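Local coordinates for protein transcriptional regulator, MerR family (Bacillus thuringiensis serovar konkukian, PDB 3GPV) that probably binds DNA as a MerR-family transcriptional regulator, working as a dimer whose subunits pair through a long helix, at residues B[115-118]-B[119-122]; B[97-100]-B[101-104]; B[26-29]-B[30-34]. All blocks are in the same frame, centred on the assembly; numbering follows the deposited sequence.

In the fold
Along the chain interaction 3 comes first, then interaction 2, then interaction 1. Interaction 3 lies in the MerR-family helix-turn-helix region, at the turn between helix 19-25 and helix 30-38. Interactions 2 and 1 sit on the same long helix, 93-128, their centres 27 Å apart and their nearest atoms about 13 Å apart. Both touch the second subunit, and 97-104 of one chain meets 121-128 of the other, as in an antiparallel coiled coil. Interaction 3 has its centre 26 Å from that of interaction 2, on the opposite side of the chain's centre, and 31 Å from that of interaction 1. The elements that probably read DNA and those that pair the subunits thus occupy separate parts of the subunit.

Interaction 1: B[115-118]-B[119-122]; sequences EKNL and KKIQ
With chi1 at 178°, Leu118 swings CG opposite its amide nitrogen, while Gln122, one helical turn on, holds CG anti to its own carbonyl carbon (chi1 -63°); these two choices bring their side chains across one another at a slant. Both belong to helix 93-128, the predicted coiled-coil helix that pairs with its copy in the dimer. Leu118 CG approaches Gln122 CD at 4.0 Å and is nearly equidistant from the amide ends OE1 and NE2, so the leucine branch point lies against the middle of the carboxamide. The polar end of Gln122 has its business elsewhere: NE2 is hydrogen-bonded to OE2 of Glu104 of the second subunit, where Leu108 also packs on Leu118. The aliphatic neighbour and the interchain bond should together limit how the amide can turn.

Nearly half a turn round the helix, Lys116 and Lys120 run side by side in the same direction. Lys120 is extended throughout and brings CE to 4.2 Å from CG of Lys116, whose chain bends repeatedly and takes its ammonium elsewhere. The two NZ atoms end 6.9 Å apart, which probably eases the repulsion between like charges while the methylenes still touch. Asn117 OD1 looks onto the same extended chain, 4.1 Å from Lys120 CD, at packing distance. Asn117 and Ile121 both lean on Cys68 of the second subunit, and Lys120 packs on its Glu64, so the Asn117/Ile121 face of this stretch is covered by the partner chain.

Below the side chains the usual i to i+4 ladder continues. Lys119 N donates to Glu115 O at 3.0 Å, and Lys120 N reaches Lys116 O at a longer 3.3 Å. At the Leu118-Gln122 step, Gln122 N meets Leu118 O at 3.0 Å, with an N-H...O angle of 156°.

Interaction 2: B[97-100]-B[101-104]; sequences LKLM and KQQE
The first half of helix 93-128, whose later part is predicted to be coiled coil, carries this contact, two turns in which Lys98 meets Gln102 and Leu97 meets Lys101. Lys98 bends at chi2 and chi3 (47° and 58°), which folds its CD back over the next turn to lie 3.8 Å from Gln102 CG; the two side chains meet at about a right angle. Lys101 slants across Leu97, its CD 4.2 Å from Leu97 CD1, and bends only at chi3. Four backbone bonds run beneath them, the shortest from Glu104 N to Met100 O at 2.8 Å.

The other flank faces inward. Met100, modelled as selenomethionine, packs on Leu69 and Phe82 of its own chain and on Ile121 of the second subunit. Gln103 is buried, but its NE2 bonds to Thr72 OG1, while Glu104 turns to the second subunit, where Ile125 packs on it. On the outer flank Lys98 NZ and Lys101 NZ stand 4.7 Å apart, like charges that probably repel, so the contact probably rests on the methylenes, with the ammonium groups of these exposed residues left to solvent or counter-charges.

Interaction 3: B[26-29]-B[30-34]; sequences QHLT and ISQIR
The flat carboxamide of Gln32 turns its oxygen edge to Thr29: OE1 takes the backbone N-H of Thr29 in the amide plane, on a lone pair, at 2.9 Å and with an N-H...O angle of 159°. Leu28 passes the same oxygen at about a right angle to the glutamine chain, its CD2 4.0 Å from OE1. The second flat group, the guanidinium of Arg34, has Ile30 CG1 over the centre of one face, 3.5 Å above the plane, an aliphatic cover from one turn earlier in the helix.

This hydrogen bond to the carboxamide is half of a capping box at the start of helix 30-38. Thr29 is the N-cap, and in return its OG1 accepts from Gln32 N at 3.0 Å, although the modelled place of OG1 is somewhat uncertain. That hydroxyl sits between the backbone N and the carbonyl carbon (chi1 62°), the rotamer that lets it lean over the first turn. Thr29 O then receives Ile33 N at 3.3 Å in a nearly straight bond of 165°, the first regular rung of the helix.

Beside the box, Leu28 CD1 rests on Ile33 CG1 at 3.6 Å. Leu67 of helix 57-70 touches Leu28, and Ile19 and Ala23 of helix 19-25 touch Ile33, so the apolar pair ties the turn to both neighbouring helices. Helix 19-25 itself ends in a Schellman motif with His27, at positive phi, as its C-prime residue. One helix end and one helix start, separated by the four residues 26-29, make the turn of the helix-turn-helix; in MerR relatives the second helix is the one that reads DNA. Gln32 OE1 gives the Thr29 N-H an acceptor, which should help fix where helix 30-38 begins; Thr29 OG1 probably supplies the other half.

Interaction 1: B[115-118]-B[119-122]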
ATOM      1  N   GLU B 115      -7.848   7.852  -5.162  1.00 19.60           N
ATOM      2  CA  GLU B 115      -9.149   8.380  -5.552  1.00 22.75           C
ATOM      3  C   GLU B 115      -9.500   7.787  -6.931  1.00 24.06           C
ATOM      4  O   GLU B 115     -10.654   7.417  -7.200  1.00 16.80           O
ATOM      5  CB  GLU B 115      -9.103   9.911  -5.637  1.00 26.08           C
ATOM      6  CG  GLU B 115      -8.989  10.611  -4.301  1.00 20.34           C
ATOM      7  CD  GLU B 115     -10.308  10.673  -3.538  1.00 23.87           C
ATOM      8  OE1 GLU B 115     -11.315  10.072  -3.969  1.00 16.70           O
ATOM      9  OE2 GLU B 115     -10.329  11.335  -2.487  1.00 18.58           O
ATOM     10  N   LYS B 116      -8.493   7.685  -7.797  1.00 22.92           N
ATOM     11  CA  LYS B 116      -8.720   7.144  -9.136  1.00 26.45           C
ATOM     12  C   LYS B 116      -9.170   5.688  -9.051  1.00 26.10           C
ATOM     13  O   LYS B 116     -10.058   5.258  -9.795  1.00 26.21           O
ATOM     14  CB  LYS B 116      -7.458   7.259  -9.986  1.00 29.22           C
ATOM     15  CG  LYS B 116      -7.579   6.505 -11.309  1.00 39.38           C
ATOM     16  CD  LYS B 116      -6.935   7.212 -12.493  1.00 42.92           C
ATOM     17  CE  LYS B 116      -5.536   7.703 -12.179  1.00 46.38           C
ATOM     18  NZ  LYS B 116      -5.559   8.983 -11.412  1.00 48.30           N
ATOM     19  N   ASN B 117      -8.563   4.935  -8.136  1.00 22.65           N
ATOM     20  CA  ASN B 117      -8.935   3.544  -7.948  1.00 24.26           C
ATOM     21  C   ASN B 117     -10.341   3.448  -7.370  1.00 22.86           C
ATOM     22  O   ASN B 117     -11.132   2.596  -7.779  1.00 15.37           O
ATOM     23  CB  ASN B 117      -7.904   2.826  -7.057  1.00 25.10           C
ATOM     24  CG  ASN B 117      -6.627   2.484  -7.837  1.00 24.15           C
ATOM     25  OD1 ASN B 117      -6.716   2.024  -8.958  1.00 27.22           O
ATOM     26  ND2 ASN B 117      -5.462   2.714  -7.251  1.00 21.66           N
ATOM     27  N   LEU B 118     -10.660   4.353  -6.447  1.00 19.39           N
ATOM     28  CA  LEU B 118     -11.986   4.386  -5.829  1.00 17.94           C
ATOM     29  C   LEU B 118     -13.051   4.549  -6.925  1.00 18.90           C
ATOM     30  O   LEU B 118     -14.124   3.965  -6.856  1.00 13.88           O
ATOM     31  CB  LEU B 118     -12.080   5.565  -4.856  1.00 17.60           C
ATOM     32  CG  LEU B 118     -13.440   5.754  -4.169  1.00 20.18           C
ATOM     33  CD1 LEU B 118     -13.840   4.488  -3.385  1.00 17.51           C
ATOM     34  CD2 LEU B 118     -13.364   6.949  -3.228  1.00 17.90           C
ATOM     35  N   LYS B 119     -12.733   5.358  -7.931  1.00 16.32           N
ATOM     36  CA  LYS B 119     -13.659   5.599  -9.038  1.00 23.58           C
ATOM     37  C   LYS B 119     -13.908   4.312  -9.839  1.00 22.68           C
ATOM     38  O   LYS B 119     -15.030   4.017 -10.250  1.00 19.60           O
ATOM     39  CB  LYS B 119     -13.099   6.707  -9.943  1.00 27.99           C
ATOM     40  CG  LYS B 119     -14.038   7.151 -11.056  1.00 39.70           C
ATOM     41  CD  LYS B 119     -13.433   8.258 -11.931  1.00 44.84           C
ATOM     42  CE  LYS B 119     -14.360   8.601 -13.112  1.00 48.91           C
ATOM     43  NZ  LYS B 119     -13.795   9.650 -14.020  1.00 51.51           N
ATOM     44  N   LYS B 120     -12.855   3.532 -10.039  1.00 20.97           N
ATOM     45  CA  LYS B 120     -12.994   2.286 -10.771  1.00 23.13           C
ATOM     46  C   LYS B 120     -13.868   1.292  -9.999  1.00 22.14           C
ATOM     47  O   LYS B 120     -14.744   0.660 -10.583  1.00 16.88           O
ATOM     48  CB  LYS B 120     -11.612   1.697 -11.049  1.00 26.18           C
ATOM     49  CG  LYS B 120     -10.791   2.546 -12.006  1.00 27.54           C
ATOM     50  CD  LYS B 120      -9.357   2.080 -12.066  1.00 33.03           C
ATOM     51  CE  LYS B 120      -8.560   2.876 -13.088  1.00 36.06           C
ATOM     52  NZ  LYS B 120      -7.134   2.453 -13.088  1.00 38.46           N
ATOM     53  N   ILE B 121     -13.638   1.164  -8.692  1.00 20.41           N
ATOM     54  CA  ILE B 121     -14.433   0.251  -7.867  1.00 23.86           C
ATOM     55  C   ILE B 121     -15.898   0.666  -7.891  1.00 22.29           C
ATOM     56  O   ILE B 121     -16.777  -0.180  -7.954  1.00 18.59           O
ATOM     57  CB  ILE B 121     -13.984   0.233  -6.360  1.00 27.87           C
ATOM     58  CG1 ILE B 121     -12.714  -0.595  -6.162  1.00 30.29           C
ATOM     59  CG2 ILE B 121     -15.067  -0.411  -5.501  1.00 27.38           C
ATOM     60  CD1 ILE B 121     -11.521   0.017  -6.708  1.00 37.21           C
ATOM     61  N   GLN B 122     -16.151   1.970  -7.809  1.00 20.54           N
ATOM     62  CA  GLN B 122     -17.511   2.499  -7.800  1.00 21.72           C
ATOM     63  C   GLN B 122     -18.225   2.248  -9.127  1.00 22.28           C
ATOM     64  O   GLN B 122     -19.411   1.922  -9.151  1.00 17.78           O
ATOM     65  CB  GLN B 122     -17.484   3.999  -7.475  1.00 23.80           C
ATOM     66  CG  GLN B 122     -16.933   4.315  -6.078  1.00 20.44           C
ATOM     67  CD  GLN B 122     -17.096   5.793  -5.699  1.00 27.09           C
ATOM     68  OE1 GLN B 122     -16.771   6.685  -6.472  1.00 22.10           O
ATOM     69  NE2 GLN B 122     -17.588   6.044  -4.491  1.00 26.74           N
TER

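Interaction 2: B[97-100]-B[101-104]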
ATOM      1  N   LEU B  97      14.290  17.989   6.061  1.00 42.77           N
ATOM      2  CA  LEU B  97      13.239  18.841   5.522  1.00 44.12           C
ATOM      3  C   LEU B  97      12.969  18.419   4.087  1.00 43.87           C
ATOM      4  O   LEU B  97      11.817  18.310   3.659  1.00 42.35           O
ATOM      5  CB  LEU B  97      13.657  20.316   5.557  1.00 45.35           C
ATOM      6  CG  LEU B  97      12.729  21.305   4.838  1.00 46.78           C
ATOM      7  CD1 LEU B  97      11.345  21.269   5.451  1.00 48.14           C
ATOM      8  CD2 LEU B  97      13.303  22.712   4.929  1.00 47.02           C
ATOM      9  N   LYS B  98      14.042  18.170   3.349  1.00 42.69           N
ATOM     10  CA  LYS B  98      13.910  17.746   1.971  1.00 42.87           C
ATOM     11  C   LYS B  98      13.172  16.405   1.859  1.00 42.56           C
ATOM     12  O   LYS B  98      12.259  16.269   1.043  1.00 42.07           O
ATOM     13  CB  LYS B  98      15.296  17.660   1.318  1.00 44.09           C
ATOM     14  CG  LYS B  98      15.316  17.096  -0.108  1.00 46.56           C
ATOM     15  CD  LYS B  98      14.258  17.726  -1.022  1.00 48.59           C
ATOM     16  CE  LYS B  98      14.406  19.233  -1.133  1.00 49.11           C
ATOM     17  NZ  LYS B  98      13.434  19.801  -2.100  1.00 50.17           N
ATOM     18  N   LEU B  99      13.568  15.430   2.681  1.00 39.73           N
ATOM     19  CA  LEU B  99      12.957  14.101   2.668  1.00 37.11           C
ATOM     20  C   LEU B  99      11.450  14.164   2.901  1.00 33.04           C
ATOM     21  O   LEU B  99      10.680  13.493   2.231  1.00 33.90           O
ATOM     22  CB  LEU B  99      13.590  13.204   3.739  1.00 39.29           C
ATOM     23  CG  LEU B  99      13.834  11.739   3.350  1.00 40.18           C
ATOM     24  CD1 LEU B  99      14.048  10.913   4.598  1.00 40.33           C
ATOM     25  CD2 LEU B  99      12.654  11.193   2.558  1.00 42.80           C
HETATM   26  N   MSE B 100      11.041  14.987   3.857  1.00 29.76           N
HETATM   27  CA  MSE B 100       9.628  15.130   4.167  1.00 29.85           C
HETATM   28  C   MSE B 100       8.888  15.762   3.006  1.00 30.39           C
HETATM   29  O   MSE B 100       7.795  15.325   2.664  1.00 26.96           O
HETATM   30  CB  MSE B 100       9.415  15.972   5.437  1.00 24.48           C
HETATM   31  CG  MSE B 100       9.779  15.253   6.703  1.00 27.39           C
HETATM   32 SE   MSE B 100       8.670  13.666   7.015  1.00 28.66          SE
HETATM   33  CE  MSE B 100       9.996  12.360   6.534  1.00 26.87           C
ATOM     34  N   LYS B 101       9.495  16.782   2.401  1.00 31.75           N
ATOM     35  CA  LYS B 101       8.858  17.465   1.291  1.00 34.67           C
ATOM     36  C   LYS B 101       8.642  16.496   0.144  1.00 34.48           C
ATOM     37  O   LYS B 101       7.603  16.521  -0.501  1.00 34.12           O
ATOM     38  CB  LYS B 101       9.679  18.687   0.859  1.00 39.17           C
ATOM     39  CG  LYS B 101       9.606  19.831   1.873  1.00 44.82           C
ATOM     40  CD  LYS B 101      10.364  21.069   1.418  1.00 49.32           C
ATOM     41  CE  LYS B 101       9.698  21.715   0.216  1.00 53.42           C
ATOM     42  NZ  LYS B 101      10.432  22.928  -0.256  1.00 57.31           N
ATOM     43  N   GLN B 102       9.600  15.616  -0.103  1.00 33.00           N
ATOM     44  CA  GLN B 102       9.423  14.652  -1.179  1.00 34.19           C
ATOM     45  C   GLN B 102       8.305  13.672  -0.808  1.00 33.12           C
ATOM     46  O   GLN B 102       7.460  13.318  -1.638  1.00 30.54           O
ATOM     47  CB  GLN B 102      10.724  13.894  -1.445  1.00 35.69           C
ATOM     48  CG  GLN B 102      11.885  14.806  -1.819  1.00 41.19           C
ATOM     49  CD  GLN B 102      13.160  14.042  -2.123  1.00 43.12           C
ATOM     50  OE1 GLN B 102      13.589  13.199  -1.340  1.00 44.72           O
ATOM     51  NE2 GLN B 102      13.778  14.340  -3.266  1.00 42.58           N
ATOM     52  N   GLN B 103       8.296  13.236   0.443  1.00 29.44           N
ATOM     53  CA  GLN B 103       7.262  12.299   0.877  1.00 30.73           C
ATOM     54  C   GLN B 103       5.883  12.937   0.752  1.00 29.63           C
ATOM     55  O   GLN B 103       4.924  12.287   0.341  1.00 29.30           O
ATOM     56  CB  GLN B 103       7.509  11.851   2.318  1.00 30.09           C
ATOM     57  CG  GLN B 103       6.585  10.727   2.777  1.00 30.35           C
ATOM     58  CD  GLN B 103       6.675   9.480   1.909  1.00 30.98           C
ATOM     59  OE1 GLN B 103       7.544   9.359   1.056  1.00 32.27           O
ATOM     60  NE2 GLN B 103       5.773   8.543   2.137  1.00 31.41           N
ATOM     61  N   GLU B 104       5.776  14.209   1.114  1.00 28.69           N
ATOM     62  CA  GLU B 104       4.504  14.906   1.005  1.00 29.18           C
ATOM     63  C   GLU B 104       4.063  14.807  -0.457  1.00 29.36           C
ATOM     64  O   GLU B 104       2.933  14.429  -0.756  1.00 24.93           O
ATOM     65  CB  GLU B 104       4.668  16.369   1.420  1.00 31.86           C
ATOM     66  CG  GLU B 104       3.541  17.277   0.954  1.00 33.11           C
ATOM     67  CD  GLU B 104       3.813  18.733   1.240  1.00 37.75           C
ATOM     68  OE1 GLU B 104       4.994  19.148   1.128  1.00 35.11           O
ATOM     69  OE2 GLU B 104       2.840  19.457   1.559  1.00 36.13           O
TER

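Interaction 3: B[26-29]-B[30-34]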
ATOM      1  N   GLN B  26      -0.185   0.951  19.715  1.00 37.65           N
ATOM      2  CA  GLN B  26      -0.059   1.189  18.280  1.00 42.26           C
ATOM      3  C   GLN B  26      -0.710   0.126  17.436  1.00 44.94           C
ATOM      4  O   GLN B  26      -0.531   0.112  16.229  1.00 44.18           O
ATOM      5  CB  GLN B  26       1.410   1.376  17.863  1.00 43.93           C
ATOM      6  CG  GLN B  26       2.037   2.569  18.547  1.00 46.45           C
ATOM      7  CD  GLN B  26       1.367   3.872  18.157  1.00 48.70           C
ATOM      8  OE1 GLN B  26       1.230   4.178  16.972  1.00 48.23           O
ATOM      9  NE2 GLN B  26       0.949   4.654  19.156  1.00 51.01           N
ATOM     10  N   HIS B  27      -1.518  -0.723  18.069  1.00 46.35           N
ATOM     11  CA  HIS B  27      -2.202  -1.801  17.366  1.00 48.20           C
ATOM     12  C   HIS B  27      -1.225  -2.548  16.471  1.00 49.26           C
ATOM     13  O   HIS B  27      -1.527  -2.860  15.319  1.00 49.32           O
ATOM     14  CB  HIS B  27      -3.366  -1.258  16.534  1.00 48.35           C
ATOM     15  CG  HIS B  27      -4.478  -0.697  17.354  1.00 49.77           C
ATOM     16  ND1 HIS B  27      -5.542  -0.016  16.804  1.00 50.68           N
ATOM     17  CD2 HIS B  27      -4.696  -0.717  18.690  1.00 50.51           C
ATOM     18  CE1 HIS B  27      -6.365   0.362  17.764  1.00 50.95           C
ATOM     19  NE2 HIS B  27      -5.875  -0.051  18.919  1.00 51.37           N
ATOM     20  N   LEU B  28      -0.045  -2.816  17.019  1.00 48.97           N
ATOM     21  CA  LEU B  28       1.002  -3.541  16.312  1.00 49.82           C
ATOM     22  C   LEU B  28       1.212  -4.860  17.036  1.00 50.85           C
ATOM     23  O   LEU B  28       0.896  -4.976  18.217  1.00 50.70           O
ATOM     24  CB  LEU B  28       2.311  -2.756  16.339  1.00 49.07           C
ATOM     25  CG  LEU B  28       2.422  -1.436  15.580  1.00 47.82           C
ATOM     26  CD1 LEU B  28       3.648  -0.685  16.072  1.00 45.99           C
ATOM     27  CD2 LEU B  28       2.510  -1.702  14.086  1.00 46.72           C
ATOM     28  N   THR B  29       1.728  -5.858  16.328  1.00 51.56           N
ATOM     29  CA  THR B  29       1.999  -7.143  16.950  1.00 52.39           C
ATOM     30  C   THR B  29       3.397  -7.016  17.528  1.00 52.94           C
ATOM     31  O   THR B  29       4.177  -6.178  17.081  1.00 51.88           O
ATOM     32  CB  THR B  29       1.977  -8.303  15.924  1.00 52.35           C
ATOM     33  OG1 THR B  29       2.999  -8.101  14.941  1.00 51.56           O
ATOM     34  CG2 THR B  29       0.623  -8.384  15.241  1.00 52.15           C
ATOM     35  N   ILE B  30       3.708  -7.831  18.527  1.00 53.54           N
ATOM     36  CA  ILE B  30       5.019  -7.799  19.152  1.00 55.34           C
ATOM     37  C   ILE B  30       6.114  -8.041  18.109  1.00 56.62           C
ATOM     38  O   ILE B  30       7.171  -7.405  18.141  1.00 57.75           O
ATOM     39  CB  ILE B  30       5.123  -8.870  20.271  1.00 55.83           C
ATOM     40  CG1 ILE B  30       6.427  -8.695  21.045  1.00 55.93           C
ATOM     41  CG2 ILE B  30       5.036 -10.273  19.677  1.00 55.33           C
ATOM     42  CD1 ILE B  30       6.436  -7.494  21.967  1.00 56.27           C
ATOM     43  N   SER B  31       5.854  -8.950  17.176  1.00 57.40           N
ATOM     44  CA  SER B  31       6.820  -9.268  16.134  1.00 58.66           C
ATOM     45  C   SER B  31       7.001  -8.141  15.122  1.00 58.63           C
ATOM     46  O   SER B  31       8.097  -7.959  14.592  1.00 59.04           O
ATOM     47  CB  SER B  31       6.410 -10.547  15.413  1.00 59.20           C
ATOM     48  OG  SER B  31       5.066 -10.459  14.976  1.00 62.37           O
ATOM     49  N   GLN B  32       5.933  -7.394  14.845  1.00 58.14           N
ATOM     50  CA  GLN B  32       6.013  -6.285  13.897  1.00 57.57           C
ATOM     51  C   GLN B  32       6.981  -5.229  14.404  1.00 56.74           C
ATOM     52  O   GLN B  32       7.818  -4.733  13.653  1.00 55.41           O
ATOM     53  CB  GLN B  32       4.640  -5.648  13.681  1.00 58.83           C
ATOM     54  CG  GLN B  32       3.739  -6.408  12.724  1.00 61.82           C
ATOM     55  CD  GLN B  32       2.404  -5.718  12.501  1.00 62.76           C
ATOM     56  OE1 GLN B  32       1.614  -5.557  13.431  1.00 62.57           O
ATOM     57  NE2 GLN B  32       2.150  -5.303  11.264  1.00 63.41           N
ATOM     58  N   ILE B  33       6.862  -4.889  15.683  1.00 56.11           N
ATOM     59  CA  ILE B  33       7.733  -3.891  16.281  1.00 56.90           C
ATOM     60  C   ILE B  33       9.173  -4.377  16.329  1.00 57.83           C
ATOM     61  O   ILE B  33      10.105  -3.592  16.194  1.00 56.99           O
ATOM     62  CB  ILE B  33       7.276  -3.540  17.709  1.00 56.22           C
ATOM     63  CG1 ILE B  33       5.863  -2.976  17.661  1.00 55.48           C
ATOM     64  CG2 ILE B  33       8.221  -2.505  18.332  1.00 55.64           C
ATOM     65  CD1 ILE B  33       5.373  -2.463  18.978  1.00 57.72           C
ATOM     66  N   ARG B  34       9.356  -5.676  16.522  1.00 60.39           N
ATOM     67  CA  ARG B  34      10.700  -6.224  16.584  1.00 63.22           C
ATOM     68  C   ARG B  34      11.367  -6.165  15.219  1.00 63.71           C
ATOM     69  O   ARG B  34      12.586  -6.047  15.119  1.00 63.62           O
ATOM     70  CB  ARG B  34      10.661  -7.653  17.124  1.00 64.99           C
ATOM     71  CG  ARG B  34      10.483  -7.696  18.635  1.00 67.66           C
ATOM     72  CD  ARG B  34      10.234  -9.102  19.153  1.00 70.95           C
ATOM     73  NE  ARG B  34      10.095  -9.115  20.607  1.00 72.78           N
ATOM     74  CZ  ARG B  34       9.630 -10.145  21.307  1.00 73.97           C
ATOM     75  NH1 ARG B  34       9.254 -11.258  20.688  1.00 74.67           N
ATOM     76  NH2 ARG B  34       9.539 -10.061  22.628  1.00 73.98           N
TER